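Local coordinates for protein MgGH51 (Meripilus giganteus, PDB 6ZPV) that probably acts as a glycoside hydrolase family 51 alpha-L-arabinofuranosidase, releasing terminal arabinofuranose residues from arabinose-containing polysaccharides, at residues A[575-580]-A[601-606]. Sequence-based numbering, arbitrary orientation.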
ATOM      1  N   THR A 575      24.223  27.876 -12.696  1.00 14.54           N
ATOM      2  CA  THR A 575      24.421  26.526 -12.172  1.00 15.51           C
ATOM      3  C   THR A 575      23.060  25.856 -12.001  1.00 14.48           C
ATOM      4  O   THR A 575      22.019  26.531 -11.988  1.00 15.59           O
ATOM      5  CB  THR A 575      25.176  26.540 -10.827  1.00 15.92           C
ATOM      6  OG1 THR A 575      24.358  27.206  -9.859  1.00 18.66           O
ATOM      7  CG2 THR A 575      26.533  27.175 -10.921  1.00 18.10           C
ATOM      8  N   GLY A 576      23.080  24.555 -11.927  1.00 14.24           N
ATOM      9  CA  GLY A 576      21.892  23.743 -11.682  1.00 15.51           C
ATOM     10  C   GLY A 576      22.277  22.526 -10.840  1.00 14.64           C
ATOM     11  O   GLY A 576      23.503  22.243 -10.668  1.00 17.03           O
ATOM     12  N   THR A 577      21.274  21.817 -10.344  1.00 12.61           N
ATOM     13  CA  THR A 577      21.496  20.562  -9.707  1.00 12.73           C
ATOM     14  C   THR A 577      21.301  19.427 -10.705  1.00 12.19           C
ATOM     15  O   THR A 577      20.507  19.549 -11.643  1.00 14.01           O
ATOM     16  CB  THR A 577      20.643  20.374  -8.470  1.00 14.45           C
ATOM     17  OG1 THR A 577      19.322  20.221  -8.952  1.00 16.72           O
ATOM     18  CG2 THR A 577      20.795  21.495  -7.456  1.00 14.30           C
ATOM     19  N   LEU A 578      22.047  18.341 -10.490  1.00 12.13           N
ATOM     20  CA  LEU A 578      21.956  17.113 -11.263  1.00 11.85           C
ATOM     21  C   LEU A 578      21.692  15.958 -10.308  1.00 11.60           C
ATOM     22  O   LEU A 578      22.457  15.781  -9.335  1.00 13.56           O
ATOM     23  CB  LEU A 578      23.249  16.877 -12.055  1.00 12.43           C
ATOM     24  CG  LEU A 578      23.363  15.536 -12.782  1.00 12.71           C
ATOM     25  CD1 LEU A 578      22.302  15.339 -13.865  1.00 13.41           C
ATOM     26  CD2 LEU A 578      24.770  15.324 -13.360  1.00 14.69           C
ATOM     27  N   GLN A 579      20.699  15.139 -10.595  1.00 12.06           N
ATOM     28  CA  GLN A 579      20.423  13.892  -9.841  1.00 11.95           C
ATOM     29  C   GLN A 579      20.400  12.778 -10.861  1.00 11.49           C
ATOM     30  O   GLN A 579      19.667  12.886 -11.829  1.00 13.37           O
ATOM     31  CB  GLN A 579      19.059  14.006  -9.122  1.00 12.80           C
ATOM     32  CG  GLN A 579      18.973  15.190  -8.183  1.00 14.56           C
ATOM     33  CD  GLN A 579      17.573  15.443  -7.676  1.00 13.99           C
ATOM     34  OE1 GLN A 579      16.842  16.417  -8.131  1.00 18.67           O
ATOM     35  NE2 GLN A 579      17.212  14.654  -6.752  1.00 14.48           N
ATOM     36  N   VAL A 580      21.174  11.716 -10.616  1.00 11.86           N
ATOM     37  CA  VAL A 580      21.321  10.620 -11.605  0.70 13.11           C
ATOM     38  C   VAL A 580      21.137   9.279 -10.908  1.00 12.17           C
ATOM     39  O   VAL A 580      21.820   9.010  -9.903  1.00 13.87           O
ATOM     40  CB  VAL A 580      22.737  10.618 -12.230  0.70 13.80           C
ATOM     41  CG1 VAL A 580      22.900   9.571 -13.311  0.70 16.47           C
ATOM     42  CG2 VAL A 580      23.130  11.955 -12.771  0.70 14.98           C
ATOM     43  N   THR A 601      23.617  13.015  -6.374  1.00 15.70           N
ATOM     44  CA  THR A 601      23.295  14.427  -6.541  1.00 14.40           C
ATOM     45  C   THR A 601      24.576  15.281  -6.613  1.00 13.61           C
ATOM     46  O   THR A 601      25.526  15.022  -5.851  1.00 17.61           O
ATOM     47  CB  THR A 601      22.343  14.965  -5.473  1.00 17.04           C
ATOM     48  OG1 THR A 601      21.141  14.160  -5.438  1.00 20.74           O
ATOM     49  CG2 THR A 601      22.011  16.430  -5.639  1.00 19.10           C
ATOM     50  N   SER A 602      24.571  16.237  -7.509  1.00 13.40           N
ATOM     51  CA  SER A 602      25.701  17.158  -7.707  1.00 13.65           C
ATOM     52  C   SER A 602      25.192  18.501  -8.186  1.00 13.61           C
ATOM     53  O   SER A 602      24.015  18.638  -8.523  1.00 14.00           O
ATOM     54  CB  SER A 602      26.697  16.543  -8.677  1.00 14.09           C
ATOM     55  OG  SER A 602      26.105  16.325  -9.948  1.00 13.72           O
ATOM     56  N   THR A 603      26.120  19.457  -8.320  1.00 14.10           N
ATOM     57  CA  THR A 603      25.868  20.750  -8.986  1.00 12.83           C
ATOM     58  C   THR A 603      26.761  20.846 -10.198  1.00 11.84           C
ATOM     59  O   THR A 603      27.935  20.414 -10.172  1.00 12.39           O
ATOM     60  CB  THR A 603      26.004  21.920  -8.015  1.00 14.52           C
ATOM     61  OG1 THR A 603      27.197  21.828  -7.204  1.00 16.80           O
ATOM     62  CG2 THR A 603      24.846  21.887  -7.043  1.00 18.22           C
ATOM     63  N   ILE A 604      26.244  21.460 -11.244  1.00 13.63           N
ATOM     64  CA  ILE A 604      26.897  21.572 -12.559  1.00 13.77           C
ATOM     65  C   ILE A 604      26.698  22.978 -13.091  1.00 13.97           C
ATOM     66  O   ILE A 604      25.723  23.696 -12.741  1.00 14.39           O
ATOM     67  CB  ILE A 604      26.339  20.526 -13.547  1.00 13.34           C
ATOM     68  CG1 ILE A 604      24.840  20.685 -13.729  1.00 16.02           C
ATOM     69  CG2 ILE A 604      26.781  19.099 -13.182  1.00 13.90           C
ATOM     70  CD1 ILE A 604      24.291  19.961 -14.922  1.00 17.99           C
ATOM     71  N   GLY A 605      27.560  23.352 -14.031  1.00 12.77           N
ATOM     72  CA  GLY A 605      27.339  24.560 -14.804  1.00 13.53           C
ATOM     73  C   GLY A 605      26.191  24.448 -15.784  1.00 14.66           C
ATOM     74  O   GLY A 605      26.030  23.392 -16.424  1.00 15.51           O
ATOM     75  N   THR A 606      25.385  25.494 -15.995  0.50 13.98           N
ATOM     76  CA  THR A 606      24.262  25.426 -16.966  0.50 14.45           C
ATOM     77  C   THR A 606      24.315  26.638 -17.926  0.50 17.83           C
ATOM     78  O   THR A 606      25.017  26.594 -18.866  0.50 22.40           O
ATOM     79  CB  THR A 606      22.968  25.106 -16.193  0.50 13.79           C
ATOM     80  OG1 THR A 606      22.797  25.936 -15.037  0.50 15.57           O
ATOM     81  CG2 THR A 606      22.942  23.666 -15.694  0.50 14.62           C
TER
HETATM   82  O   HOH W   1      24.976  13.800  -9.856  1.00 15.37           O
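The peptide groups on either side of Leu578 face those on either side of Ser602 through two reciprocal hydrogen bonds. The carbonyl of Leu578 receives Ser602 N in its own plane, whereas Leu578 N reaches Ser602 O from 31° outside that carbonyl's plane. The bond from Leu578 N to Ser602 O is nonetheless short, 2.8 Å, and nearly straight. Leu578 O is also approached by Thr601 CA at 3.2 Å, a CA-H...O contact, and accepts a hydrogen bond from a water that is hydrogen-bonded to Ser602 OG as well. Ser602 OG lies between its own backbone N and carbonyl carbon (chi1 62°), 3.6 Å from Leu578 CB. With the reciprocal bonds of Gly576 and Ile604, this is the regular alternation of hydrogen-bonded and non-hydrogen-bonded pairs in an antiparallel sheet.

From the Gly576-Ile604 pair to Gln579-Thr601, side chains sort onto two faces. Leu578, Ser602 and Ile604 share one, where the methyls Leu578 CD2 and Ile604 CG2 make a loose apolar contact at 4.3 Å. On the other, Thr577 and Thr603 meet obliquely through their CG2 methyls, 4.1 Å apart, each set beside its backbone N. Gln579 and Thr601 run alongside one another there, with Gln579 CG 3.6 Å from Thr601 OG1.

The pairing lies at the surface of the C-terminal domain, where strand 600-605 forms one margin of an antiparallel sheet. Strand 575-582 separates it from strand 618-625, whose Thr623 and Val621 make backbone hydrogen bonds with Thr577 and Gln579, while the Leu578 side chain touches Ile622 and reaches Tyr612 of strand 609-614.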